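PDB 2EA3: chymotrypsin from Cellulomonas bogoriensis, which probably cleaves peptide bonds as a chymotrypsin-like serine endopeptidase, this chain being the protease domain of a longer protein made as a zymogen. Local coordinates for residues I19-N24 with S140-N145; A70-Y75 with C95-T100; G102-T107 with T129-P134; R123-T128 with T163-P168. All blocks are in the same frame, centred on the assembly; numbering follows the deposited sequence.

How the contacts relate
All four contacts involve the second of the two six-stranded antiparallel barrels; contact 1 also brings in the first. Contact 1, fully buried, sets strand 14-23 of the first barrel against strand 140-143 of the second. Contact 2, partly buried, brings the strand 71-73 between the barrels against strand 93-98, which also pairs with 140-143 and 102-110. Contact 3 lies at the surface and relies on threonine hydroxyls, waters and a disulfide sulfur, whereas contact 4 is regular strand pairing in the barrel wall. Contacts 1 and 2 each centre on a serine hydroxyl given to a carbonyl, and a hydrogen bond between Thr-164 OG1 and Val-130 O joins contacts 3 and 4.

Contact 1: residues I19-N24 with S140-N145; sequences IGFAVN and SLLAGN
Phe-21 reaches across to Ser-140, Leu-141 and Leu-142, and the three meet different parts of its ring. Ser-140 OG stands 4.2 Å above one face of the Phe-21 ring, displaced toward the rim, while Ser-140 CB lies 3.7 Å from Phe-21 CZ. The leading end of the ring faces a backbone oxygen: Leu-141 O sits in the ring plane, 3.5 Å from Phe-21 CZ. Leu-142 also comes to the edge, through one branch, its CD2 being 3.9 Å from Phe-21 CE1, and the two side chains cross obliquely. With CG anti to its carbonyl carbon (chi1 -63°), Phe-21 sends the ring out of its own strand to these three residues in succession.

Beside the ring runs the single hydrogen bond of the contact. Ser-140 OG donates to Gly-20 O at 2.7 Å, lying in the carbonyl plane on a lone pair with a C=O...donor angle of 140°. The bond thus takes up a buried carbonyl that belongs to a classic beta bulge, in which Gly-20 and Phe-21 both face Ile-28. The segment directions are consistent with a meeting of separate sheets and not with strand pairing: strands 21-23 and 140-143 approach to 9.6 Å at 94° to each other. Around them, Val-72 of strand 71-73 packs on Phe-21, Ser-140 and Leu-142 alike, Met-180 and Ala-147 also touch the Phe-21 ring, and strand 93-98 meets Leu-141, so the contact lies where strand 14-23 of the first barrel and strand 140-143 of the second face each other.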
loop_
_atom_site.group_PDB
_atom_site.type_symbol
_atom_site.label_atom_id
_atom_site.label_comp_id
_atom_site.label_asym_id
_atom_site.label_seq_id
_atom_site.Cartn_x
_atom_site.Cartn_y
_atom_site.Cartn_z
ATOM N N ILE A 19 4.562 -2.055 3.588
ATOM C CA ILE A 19 4.003 -0.835 4.165
ATOM C C ILE A 19 3.475 0.071 3.061
ATOM O O ILE A 19 4.139 0.259 2.030
ATOM C CB ILE A 19 5.068 -0.082 4.983
ATOM C CG1 ILE A 19 5.512 -0.936 6.183
ATOM C CG2 ILE A 19 4.544 1.279 5.483
ATOM C CD1 ILE A 19 6.810 -0.492 6.780
ATOM N N GLY A 20 2.283 0.631 3.293
ATOM C CA GLY A 20 1.670 1.578 2.385
ATOM C C GLY A 20 2.187 2.978 2.687
ATOM O O GLY A 20 3.125 3.471 2.029
ATOM N N PHE A 21 1.606 3.603 3.714
ATOM C CA PHE A 21 1.993 4.952 4.105
ATOM C C PHE A 21 1.870 5.095 5.593
ATOM O O PHE A 21 1.001 4.485 6.187
ATOM C CB PHE A 21 1.076 5.984 3.464
ATOM C CG PHE A 21 1.149 5.986 1.981
ATOM C CD1 PHE A 21 2.222 6.622 1.332
ATOM C CD2 PHE A 21 0.173 5.330 1.228
ATOM C CE1 PHE A 21 2.315 6.594 -0.059
ATOM C CE2 PHE A 21 0.256 5.304 -0.171
ATOM C CZ PHE A 21 1.324 5.940 -0.811
ATOM N N ALA A 22 2.734 5.937 6.165
ATOM C CA ALA A 22 2.634 6.317 7.568
ATOM C C ALA A 22 1.486 7.307 7.772
ATOM O O ALA A 22 1.308 8.258 7.009
ATOM C CB ALA A 22 3.940 6.922 8.031
ATOM N N VAL A 23 0.724 7.060 8.821
ATOM C CA VAL A 23 -0.394 7.909 9.229
ATOM C C VAL A 23 -0.285 8.128 10.733
ATOM O O VAL A 23 0.457 7.414 11.393
ATOM C CB VAL A 23 -1.766 7.248 8.903
ATOM C CG1 VAL A 23 -1.934 7.063 7.378
ATOM C CG2 VAL A 23 -1.923 5.934 9.610
ATOM N N ASN A 24 -1.026 9.083 11.296
ATOM C CA ASN A 24 -1.003 9.234 12.758
ATOM C C ASN A 24 -1.357 7.901 13.395
ATOM O O ASN A 24 -2.403 7.319 13.079
ATOM C CB ASN A 24 -2.024 10.265 13.237
ATOM C CG ASN A 24 -1.634 11.682 12.897
ATOM O OD1 ASN A 24 -0.465 12.067 12.976
ATOM N ND2 ASN A 24 -2.626 12.480 12.540
ATOM N N SER A 140 3.194 1.102 -1.453
ATOM C CA SER A 140 2.829 2.466 -1.818
ATOM C C SER A 140 2.645 2.627 -3.307
ATOM O O SER A 140 3.426 2.108 -4.095
ATOM C CB SER A 140 3.953 3.429 -1.410
ATOM O OG SER A 140 4.553 3.013 -0.191
ATOM N N LEU A 141 1.644 3.404 -3.685
ATOM C CA LEU A 141 1.531 3.889 -5.046
ATOM C C LEU A 141 1.564 5.414 -4.986
ATOM O O LEU A 141 0.762 6.025 -4.283
ATOM C CB LEU A 141 0.223 3.428 -5.695
ATOM C CG LEU A 141 0.117 3.834 -7.166
ATOM C CD1 LEU A 141 1.112 3.039 -8.010
ATOM C CD2 LEU A 141 -1.346 3.614 -7.652
ATOM N N LEU A 142 2.508 6.004 -5.715
ATOM C CA LEU A 142 2.680 7.460 -5.736
ATOM C C LEU A 142 2.452 7.979 -7.145
ATOM O O LEU A 142 2.830 7.320 -8.114
ATOM C CB LEU A 142 4.114 7.819 -5.314
ATOM C CG LEU A 142 4.543 7.599 -3.870
ATOM C CD1 LEU A 142 6.081 7.684 -3.789
ATOM C CD2 LEU A 142 3.900 8.624 -2.988
ATOM N N ALA A 143 1.841 9.153 -7.251
ATOM C CA ALA A 143 1.949 9.946 -8.467
ATOM C C ALA A 143 2.801 11.130 -8.052
ATOM O O ALA A 143 2.337 11.999 -7.329
ATOM C CB ALA A 143 0.602 10.385 -8.936
ATOM N N GLY A 144 4.063 11.123 -8.447
ATOM C CA GLY A 144 5.016 12.124 -7.969
ATOM C C GLY A 144 5.160 12.018 -6.451
ATOM O O GLY A 144 5.583 10.980 -5.932
ATOM N N ASN A 145 4.823 13.081 -5.728
ATOM C CA ASN A 145 4.904 13.030 -4.271
ATOM C C ASN A 145 3.548 12.865 -3.592
ATOM O O ASN A 145 3.422 13.106 -2.385
ATOM C CB ASN A 145 5.656 14.251 -3.710
ATOM C CG ASN A 145 7.095 14.330 -4.198
ATOM O OD1 ASN A 145 8.007 13.681 -3.653
ATOM N ND2 ASN A 145 7.312 15.141 -5.234
#

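Contact 2: residues A70-Y75 with C95-T100; sequences AQVNNY and CRSGST
Ser-97 OG donates to Asn-73 O at 2.6 Å, the one hydrogen bond between residues 70-75 and 95-100, with the hydroxyl in the carbonyl plane and a C=O...donor angle of 149°. Ser-97 places OG opposite its own backbone N (chi1 -177°), which turns the hydroxyl out of strand 93-98 to Asn-73. The same oxygen meets Tyr-75 at the ring edge, in plane, with Tyr-75 CE2 3.2 Å from Ser-97 OG. On the apolar side, Val-72 contributes its CG1 branch, which presses tightly on the serine: Val-72 CG1 to Ser-97 CB is 3.5 Å.

The tyrosine ring continues along the chain past Ser-97. Its CE2 lies 3.5 Å from Gly-98 O, an oblique approach, and Tyr-75 OH rests 3.4 Å from Ser-99 CA, while the phenol oxygen is hydrogen-bonded to Gly-6 O in the N-terminal part of the chain. One face of the Tyr-75 ring is occupied by an amide from its own segment, as Asn-73 ND2 sits 3.7 Å above the plane over the ring centre. The other end of the amide is consistent with that placement: Asn-73 OD1 accepts from Tyr-75 N at 2.8 Å, with an N-H...acceptor angle of 159°, although the donor stands well above the carbonyl plane. The side chain of Asn-73 is therefore engaged at its oxygen by the backbone and lies by its nitrogen on the aromatic ring. Accepting from the backbone N two residues on makes this an Asx turn, here ending strand 71-73 between the two barrels and setting Tyr-75 against strand 93-98 of the second.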
loop_
_atom_site.group_PDB
_atom_site.type_symbol
_atom_site.label_atom_id
_atom_site.label_comp_id
_atom_site.label_asym_id
_atom_site.label_seq_id
_atom_site.Cartn_x
_atom_site.Cartn_y
_atom_site.Cartn_z
ATOM N N ALA A 70 7.436 10.284 6.649
ATOM C CA ALA A 70 6.657 10.654 5.475
ATOM C C ALA A 70 7.483 10.354 4.219
ATOM O O ALA A 70 7.761 11.232 3.406
ATOM C CB ALA A 70 6.280 12.112 5.548
ATOM N N GLN A 71 7.879 9.093 4.071
ATOM C CA GLN A 71 8.804 8.701 3.002
ATOM C C GLN A 71 8.401 7.361 2.434
ATOM O O GLN A 71 7.773 6.552 3.122
ATOM C CB GLN A 71 10.230 8.581 3.539
ATOM C CG GLN A 71 10.783 9.867 4.125
ATOM C CD GLN A 71 12.265 9.785 4.333
ATOM O OE1 GLN A 71 13.022 10.545 3.724
ATOM N NE2 GLN A 71 12.700 8.843 5.141
ATOM N N VAL A 72 8.762 7.152 1.172
ATOM C CA VAL A 72 8.622 5.882 0.479
ATOM C C VAL A 72 10.008 5.456 -0.023
ATOM O O VAL A 72 10.784 6.277 -0.533
ATOM C CB VAL A 72 7.597 5.974 -0.701
ATOM C CG1 VAL A 72 7.605 4.695 -1.518
ATOM C CG2 VAL A 72 6.173 6.277 -0.178
ATOM N N ASN A 73 10.339 4.184 0.155
ATOM C CA ASN A 73 11.619 3.669 -0.309
ATOM C C ASN A 73 11.633 3.603 -1.842
ATOM O O ASN A 73 10.739 2.991 -2.431
ATOM C CB ASN A 73 11.816 2.275 0.273
ATOM C CG ASN A 73 13.228 1.751 0.100
ATOM O OD1 ASN A 73 14.025 2.302 -0.669
ATOM N ND2 ASN A 73 13.539 0.666 0.810
ATOM N N ASN A 74 12.626 4.227 -2.495
ATOM C CA ASN A 74 12.726 4.086 -3.967
ATOM C C ASN A 74 13.552 2.899 -4.449
ATOM O O ASN A 74 13.702 2.686 -5.666
ATOM C CB ASN A 74 13.184 5.389 -4.647
ATOM C CG ASN A 74 14.641 5.725 -4.374
ATOM O OD1 ASN A 74 15.414 4.911 -3.881
ATOM N ND2 ASN A 74 15.020 6.954 -4.703
ATOM N N TYR A 75 14.086 2.129 -3.495
ATOM C CA TYR A 75 14.903 0.948 -3.770
ATOM C C TYR A 75 16.135 1.209 -4.640
ATOM O O TYR A 75 16.628 0.308 -5.310
ATOM C CB TYR A 75 14.046 -0.185 -4.335
ATOM C CG TYR A 75 13.226 -0.812 -3.234
ATOM C CD1 TYR A 75 13.760 -1.820 -2.450
ATOM C CD2 TYR A 75 11.944 -0.369 -2.957
ATOM C CE1 TYR A 75 13.058 -2.381 -1.416
ATOM C CE2 TYR A 75 11.207 -0.934 -1.896
ATOM C CZ TYR A 75 11.772 -1.955 -1.158
ATOM O OH TYR A 75 11.112 -2.560 -0.119
ATOM N N CYS A 95 4.139 5.275 -9.693
ATOM C CA CYS A 95 5.195 4.309 -9.356
ATOM C C CYS A 95 4.809 3.638 -8.066
ATOM O O CYS A 95 4.255 4.282 -7.158
ATOM C CB CYS A 95 6.539 4.989 -9.155
ATOM S SG CYS A 95 7.204 5.713 -10.650
ATOM N N ARG A 96 5.142 2.355 -7.994
ATOM C CA ARG A 96 4.831 1.511 -6.870
ATOM C C ARG A 96 6.140 1.107 -6.181
ATOM O O ARG A 96 7.129 0.857 -6.850
ATOM C CB ARG A 96 4.114 0.247 -7.385
ATOM C CG ARG A 96 3.751 -0.729 -6.238
ATOM C CD ARG A 96 3.388 -2.139 -6.740
ATOM N NE ARG A 96 4.352 -2.688 -7.705
ATOM C CZ ARG A 96 5.598 -3.065 -7.407
ATOM N NH1 ARG A 96 6.055 -2.965 -6.162
ATOM N NH2 ARG A 96 6.396 -3.543 -8.365
ATOM N N SER A 97 6.133 1.067 -4.850
ATOM C CA SER A 97 7.253 0.558 -4.085
ATOM C C SER A 97 6.761 -0.662 -3.311
ATOM O O SER A 97 5.761 -0.600 -2.615
ATOM C CB SER A 97 7.724 1.634 -3.110
ATOM O OG SER A 97 8.857 1.213 -2.376
ATOM N N GLY A 98 7.466 -1.778 -3.441
ATOM C CA GLY A 98 7.091 -2.993 -2.751
ATOM C C GLY A 98 8.329 -3.819 -2.459
ATOM O O GLY A 98 9.365 -3.679 -3.117
ATOM N N SER A 99 8.220 -4.676 -1.464
ATOM C CA SER A 99 9.400 -5.359 -0.924
ATOM C C SER A 99 9.885 -6.567 -1.746
ATOM O O SER A 99 10.941 -7.121 -1.454
ATOM C CB SER A 99 9.096 -5.803 0.500
ATOM O OG SER A 99 8.086 -6.789 0.482
ATOM N N THR A 100 9.121 -7.005 -2.743
ATOM C CA THR A 100 9.549 -8.144 -3.562
ATOM C C THR A 100 10.211 -7.717 -4.854
ATOM O O THR A 100 11.202 -8.304 -5.278
ATOM C CB THR A 100 8.370 -9.088 -3.874
ATOM O OG1 THR A 100 7.849 -9.534 -2.622
ATOM C CG2 THR A 100 8.812 -10.301 -4.729
#

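Contact 3: residues G102-T107 with T129-P134; sequences GWHCGT and TVCAEP
His-104 meets the sulfur of Cys-131 along much of its side chain. Its CB is 3.9 Å from Cys-131 SG, its CG slightly nearer, and its ND1 nearest at 3.6 Å; NE2, at the far side of the ring, has a weak hydrogen bond to Thr-101 O. A chi1 of -70° carries the imidazole toward Cys-131, and a chi2 of -90° turns one face to the sulfur, which stands 3.9 Å from the ring centroid and 29° off the normal: a sulfur-aromatic contact over the face. Cys-131 SG is itself held in a disulfide to Cys-158.

Farther along, Val-130 lies along the backbone of 104-106, CG1 against His-104 O and CG2 3.5 Å from Gly-106 N. Two hydrogen bonds close the far end. Thr-129 N donates to Thr-107 O at 3.1 Å, and Thr-107 N donates to Thr-129 OG1 at 3.0 Å, so a hydroxyl receives the return bond. One water joins Cys-105 O to Cys-131 N; another lies between Thr-107 OG1 and Thr-129 OG1. The chain leaving strand 125-128 is thereby kept as a loop beside strand 102-110, in the second barrel of the chymotrypsin-like fold.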
loop_
_atom_site.group_PDB
_atom_site.type_symbol
_atom_site.label_atom_id
_atom_site.label_comp_id
_atom_site.label_asym_id
_atom_site.label_seq_id
_atom_site.Cartn_x
_atom_site.Cartn_y
_atom_site.Cartn_z
ATOM N N GLY A 102 10.653 -4.157 -5.672
ATOM C CA GLY A 102 11.193 -2.807 -5.591
ATOM C C GLY A 102 10.303 -1.751 -6.239
ATOM O O GLY A 102 9.100 -1.735 -6.045
ATOM N N TRP A 103 10.916 -0.893 -7.040
ATOM C CA TRP A 103 10.272 0.309 -7.580
ATOM C C TRP A 103 9.981 0.079 -9.047
ATOM O O TRP A 103 10.902 -0.163 -9.838
ATOM C CB TRP A 103 11.239 1.470 -7.422
ATOM C CG TRP A 103 10.811 2.792 -7.935
ATOM C CD1 TRP A 103 11.077 3.316 -9.160
ATOM C CD2 TRP A 103 10.080 3.788 -7.210
ATOM N NE1 TRP A 103 10.540 4.588 -9.251
ATOM C CE2 TRP A 103 9.934 4.904 -8.064
ATOM C CE3 TRP A 103 9.555 3.852 -5.912
ATOM C CZ2 TRP A 103 9.279 6.076 -7.668
ATOM C CZ3 TRP A 103 8.885 5.016 -5.511
ATOM C CH2 TRP A 103 8.753 6.116 -6.399
ATOM N N HIS A 104 8.699 0.128 -9.403
ATOM C CA HIS A 104 8.250 -0.081 -10.784
ATOM C C HIS A 104 7.131 0.878 -11.086
ATOM O O HIS A 104 6.321 1.190 -10.208
ATOM C CB HIS A 104 7.749 -1.505 -10.969
ATOM C CG HIS A 104 8.848 -2.508 -10.907
ATOM N ND1 HIS A 104 9.546 -2.898 -12.027
ATOM C CD2 HIS A 104 9.451 -3.107 -9.855
ATOM C CE1 HIS A 104 10.489 -3.757 -11.677
ATOM N NE2 HIS A 104 10.464 -3.890 -10.363
ATOM N N CYS A 105 7.103 1.356 -12.331
ATOM C CA CYS A 105 6.171 2.419 -12.675
ATOM C C CYS A 105 5.287 2.009 -13.847
ATOM O O CYS A 105 5.538 0.984 -14.527
ATOM C CB CYS A 105 6.923 3.720 -12.979
ATOM S SG CYS A 105 8.084 4.193 -11.657
ATOM N N GLY A 106 4.245 2.797 -14.061
ATOM C CA GLY A 106 3.272 2.512 -15.111
ATOM C C GLY A 106 2.354 3.703 -15.163
ATOM O O GLY A 106 2.758 4.824 -14.814
ATOM N N THR A 107 1.114 3.458 -15.566
ATOM C CA THR A 107 0.123 4.526 -15.707
ATOM C C THR A 107 -1.220 4.032 -15.193
ATOM O O THR A 107 -1.503 2.812 -15.221
ATOM C CB THR A 107 -0.028 4.973 -17.169
ATOM O OG1 THR A 107 -0.547 3.886 -17.934
ATOM C CG2 THR A 107 1.334 5.380 -17.767
ATOM N N THR A 129 -0.956 -0.275 -15.222
ATOM C CA THR A 129 -0.051 -1.143 -15.994
ATOM C C THR A 129 1.220 -1.422 -15.189
ATOM O O THR A 129 2.220 -1.904 -15.736
ATOM C CB THR A 129 0.381 -0.458 -17.304
ATOM O OG1 THR A 129 0.993 0.789 -16.986
ATOM C CG2 THR A 129 -0.812 -0.199 -18.202
ATOM N N VAL A 130 1.214 -1.068 -13.898
ATOM C CA VAL A 130 2.383 -1.327 -13.057
ATOM C C VAL A 130 2.398 -2.835 -12.774
ATOM O O VAL A 130 1.354 -3.416 -12.597
ATOM C CB VAL A 130 2.283 -0.565 -11.712
ATOM C CG1 VAL A 130 3.487 -0.865 -10.816
ATOM C CG2 VAL A 130 2.120 0.953 -11.930
ATOM N N CYS A 131 3.575 -3.461 -12.720
ATOM C CA CYS A 131 3.647 -4.885 -12.391
ATOM C C CYS A 131 3.747 -5.018 -10.876
ATOM O O CYS A 131 4.143 -4.079 -10.202
ATOM C CB CYS A 131 4.887 -5.511 -13.038
ATOM S SG CYS A 131 6.492 -4.828 -12.468
ATOM N N ALA A 132 3.402 -6.181 -10.347
ATOM C CA ALA A 132 3.624 -6.444 -8.930
ATOM C C ALA A 132 3.708 -7.939 -8.754
ATOM O O ALA A 132 3.254 -8.702 -9.614
ATOM C CB ALA A 132 2.489 -5.887 -8.088
ATOM N N GLU A 133 4.318 -8.349 -7.652
ATOM C CA GLU A 133 4.391 -9.762 -7.334
ATOM C C GLU A 133 3.914 -9.916 -5.904
ATOM O O GLU A 133 3.731 -8.922 -5.224
ATOM C CB GLU A 133 5.812 -10.300 -7.599
ATOM C CG GLU A 133 6.060 -10.394 -9.128
ATOM C CD GLU A 133 7.463 -10.790 -9.522
ATOM O OE1 GLU A 133 8.122 -11.482 -8.729
ATOM O OE2 GLU A 133 7.913 -10.406 -10.635
ATOM N N PRO A 134 3.611 -11.151 -5.482
ATOM C CA PRO A 134 3.254 -11.321 -4.085
ATOM C C PRO A 134 4.432 -10.915 -3.191
ATOM O O PRO A 134 5.629 -11.255 -3.465
ATOM C CB PRO A 134 2.957 -12.827 -3.988
ATOM C CG PRO A 134 2.582 -13.224 -5.428
ATOM C CD PRO A 134 3.568 -12.428 -6.221
HETATM O O HOH W 1 5.700 -1.853 -13.949
HETATM O O HOH W 2 1.959 2.263 -19.041
#

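Contact 4: residues R123-T128 with T163-P168; sequences RGLIRT and TTFFQP. With SO4 (sulfate ion), chain D.
Arg-127 carries CG opposite its backbone N (chi1 -171°) and is extended onward, while Phe-165 has CG anti to its carbonyl carbon (chi1 -64°); the two therefore run side by side, pointing the same way. Arg-127 CG lies 3.4 Å from Phe-165 CE2, and the guanidinium follows, with Arg-127 NH1 3.6 Å from Phe-165 CZ; the guanidinium plane stands almost perpendicular to the ring. Over one face of that guanidinium, centred 3.7 Å above it, sits Thr-163 CG2. Leu-125 crosses the Phe-165 side chain at about a right angle, its CD1 packing on Phe-165 CB.

The other face of the sheet holds Ile-126, Thr-128, Thr-164 and Phe-166. Thr-128 doubles its grip on Thr-164 O: the backbone N and OG1 both donate at 2.9 Å, from opposite faces of the carbonyl plane. Thr-128 OG1 also lies in the ring plane of Phe-166, 3.3 Å from its CE1. Ile-126 and Phe-166 form an antiparallel hydrogen-bonded pair, with Ile-126 N to Phe-166 O at 2.7 Å and 165°. A water links Arg-123 O to Gln-167 OE1, which also accepts from Asp-56 N. Arg-123 NH2 donates to O2 of a sulfate, probably from the crystallisation liquor, at 3.0 Å.

The chemistry thus divides by face. The arginine stem covers aromatic carbon on one side; on the other, Thr-164 O, accepting twice from Thr-128, ties the strands through the Thr-128 hydroxyl as well as the backbone.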
loop_
_atom_site.group_PDB
_atom_site.type_symbol
_atom_site.label_atom_id
_atom_site.label_comp_id
_atom_site.label_asym_id
_atom_site.label_seq_id
_atom_site.Cartn_x
_atom_site.Cartn_y
_atom_site.Cartn_z
ATOM N N ARG A 123 -14.064 -3.985 -5.055
ATOM C CA ARG A 123 -14.502 -2.927 -5.966
ATOM C C ARG A 123 -13.790 -1.625 -5.637
ATOM O O ARG A 123 -13.091 -1.520 -4.628
ATOM C CB ARG A 123 -16.022 -2.727 -5.866
ATOM C CG ARG A 123 -16.819 -3.973 -6.195
ATOM C CD ARG A 123 -18.313 -3.808 -5.861
ATOM N NE ARG A 123 -18.997 -5.076 -6.112
ATOM C CZ ARG A 123 -19.200 -6.012 -5.184
ATOM N NH1 ARG A 123 -18.799 -5.815 -3.927
ATOM N NH2 ARG A 123 -19.817 -7.144 -5.511
ATOM N N GLY A 124 -13.948 -0.640 -6.507
ATOM C CA GLY A 124 -13.442 0.696 -6.228
ATOM C C GLY A 124 -11.955 0.863 -6.422
ATOM O O GLY A 124 -11.372 1.809 -5.869
ATOM N N LEU A 125 -11.352 -0.029 -7.216
ATOM C CA LEU A 125 -9.891 -0.097 -7.356
ATOM C C LEU A 125 -9.330 0.736 -8.495
ATOM O O LEU A 125 -9.986 0.928 -9.531
ATOM C CB LEU A 125 -9.453 -1.550 -7.562
ATOM C CG LEU A 125 -9.776 -2.488 -6.392
ATOM C CD1 LEU A 125 -9.364 -3.894 -6.730
ATOM C CD2 LEU A 125 -9.077 -2.013 -5.111
ATOM N N ILE A 126 -8.108 1.215 -8.296
ATOM C CA ILE A 126 -7.341 1.888 -9.340
ATOM C C ILE A 126 -6.665 0.812 -10.197
ATOM O O ILE A 126 -5.889 0.004 -9.689
ATOM C CB ILE A 126 -6.241 2.799 -8.744
ATOM C CG1 ILE A 126 -6.855 3.856 -7.824
ATOM C CG2 ILE A 126 -5.430 3.450 -9.866
ATOM C CD1 ILE A 126 -5.838 4.548 -6.944
ATOM N N ARG A 127 -6.969 0.786 -11.488
ATOM C CA ARG A 127 -6.320 -0.155 -12.402
ATOM C C ARG A 127 -5.082 0.489 -13.023
ATOM O O ARG A 127 -5.137 1.642 -13.457
ATOM C CB ARG A 127 -7.303 -0.585 -13.498
ATOM C CG ARG A 127 -6.798 -1.729 -14.359
ATOM C CD ARG A 127 -7.793 -2.091 -15.463
ATOM N NE ARG A 127 -7.061 -2.719 -16.562
ATOM C CZ ARG A 127 -7.152 -3.999 -16.926
ATOM N NH1 ARG A 127 -7.986 -4.830 -16.309
ATOM N NH2 ARG A 127 -6.411 -4.445 -17.937
ATOM N N THR A 128 -3.973 -0.251 -13.067
ATOM C CA THR A 128 -2.720 0.272 -13.662
ATOM C C THR A 128 -1.970 -0.753 -14.496
ATOM O O THR A 128 -2.250 -1.949 -14.415
ATOM C CB THR A 128 -1.706 0.736 -12.595
ATOM O OG1 THR A 128 -1.055 -0.415 -12.017
ATOM C CG2 THR A 128 -2.397 1.597 -11.492
ATOM N N THR A 163 -0.828 -6.397 -14.867
ATOM C CA THR A 163 -1.819 -5.382 -14.512
ATOM C C THR A 163 -1.983 -5.440 -13.001
ATOM O O THR A 163 -2.206 -6.514 -12.467
ATOM C CB THR A 163 -3.175 -5.725 -15.126
ATOM O OG1 THR A 163 -3.033 -5.853 -16.542
ATOM C CG2 THR A 163 -4.211 -4.646 -14.797
ATOM N N THR A 164 -1.868 -4.304 -12.327
ATOM C CA THR A 164 -1.978 -4.271 -10.860
ATOM C C THR A 164 -3.047 -3.270 -10.443
ATOM O O THR A 164 -3.133 -2.169 -11.006
ATOM C CB THR A 164 -0.650 -3.897 -10.196
ATOM O OG1 THR A 164 0.363 -4.818 -10.622
ATOM C CG2 THR A 164 -0.759 -3.977 -8.660
ATOM N N PHE A 165 -3.835 -3.661 -9.442
ATOM C CA PHE A 165 -4.927 -2.853 -8.937
ATOM C C PHE A 165 -4.583 -2.353 -7.557
ATOM O O PHE A 165 -3.888 -3.047 -6.810
ATOM C CB PHE A 165 -6.194 -3.703 -8.849
ATOM C CG PHE A 165 -6.688 -4.192 -10.193
ATOM C CD1 PHE A 165 -6.158 -5.349 -10.779
ATOM C CD2 PHE A 165 -7.675 -3.482 -10.874
ATOM C CE1 PHE A 165 -6.630 -5.797 -12.046
ATOM C CE2 PHE A 165 -8.151 -3.920 -12.103
ATOM C CZ PHE A 165 -7.616 -5.080 -12.693
ATOM N N PHE A 166 -5.041 -1.140 -7.240
ATOM C CA PHE A 166 -4.686 -0.492 -5.980
ATOM C C PHE A 166 -5.949 -0.003 -5.301
ATOM O O PHE A 166 -6.876 0.497 -5.961
ATOM C CB PHE A 166 -3.735 0.698 -6.231
ATOM C CG PHE A 166 -2.425 0.302 -6.807
ATOM C CD1 PHE A 166 -2.305 0.048 -8.174
ATOM C CD2 PHE A 166 -1.318 0.108 -5.987
ATOM C CE1 PHE A 166 -1.085 -0.347 -8.722
ATOM C CE2 PHE A 166 -0.095 -0.303 -6.540
ATOM C CZ PHE A 166 0.013 -0.527 -7.905
ATOM N N GLN A 167 -5.986 -0.166 -3.984
ATOM C CA GLN A 167 -7.009 0.411 -3.138
ATOM C C GLN A 167 -6.661 1.897 -2.928
ATOM O O GLN A 167 -5.617 2.213 -2.400
ATOM C CB GLN A 167 -7.007 -0.322 -1.786
ATOM C CG GLN A 167 -7.739 0.407 -0.645
ATOM C CD GLN A 167 -9.232 0.474 -0.852
ATOM O OE1 GLN A 167 -9.901 -0.548 -0.956
ATOM N NE2 GLN A 167 -9.771 1.689 -0.903
ATOM N N PRO A 168 -7.538 2.806 -3.354
ATOM C CA PRO A 168 -7.255 4.258 -3.179
ATOM C C PRO A 168 -7.069 4.624 -1.718
ATOM O O PRO A 168 -7.722 4.029 -0.864
ATOM C CB PRO A 168 -8.529 4.951 -3.691
ATOM C CG PRO A 168 -9.295 3.945 -4.419
ATOM C CD PRO A 168 -8.793 2.543 -4.067
HETATM S S SO4 D . -21.541 -9.051 -2.429
HETATM O O1 SO4 D . -21.113 -7.715 -2.023
HETATM O O2 SO4 D . -21.109 -9.307 -3.802
HETATM O O3 SO4 D . -20.945 -10.052 -1.543
HETATM O O4 SO4 D . -22.999 -9.128 -2.344
HETATM O O HOH W 3 -12.551 -0.343 -2.050
#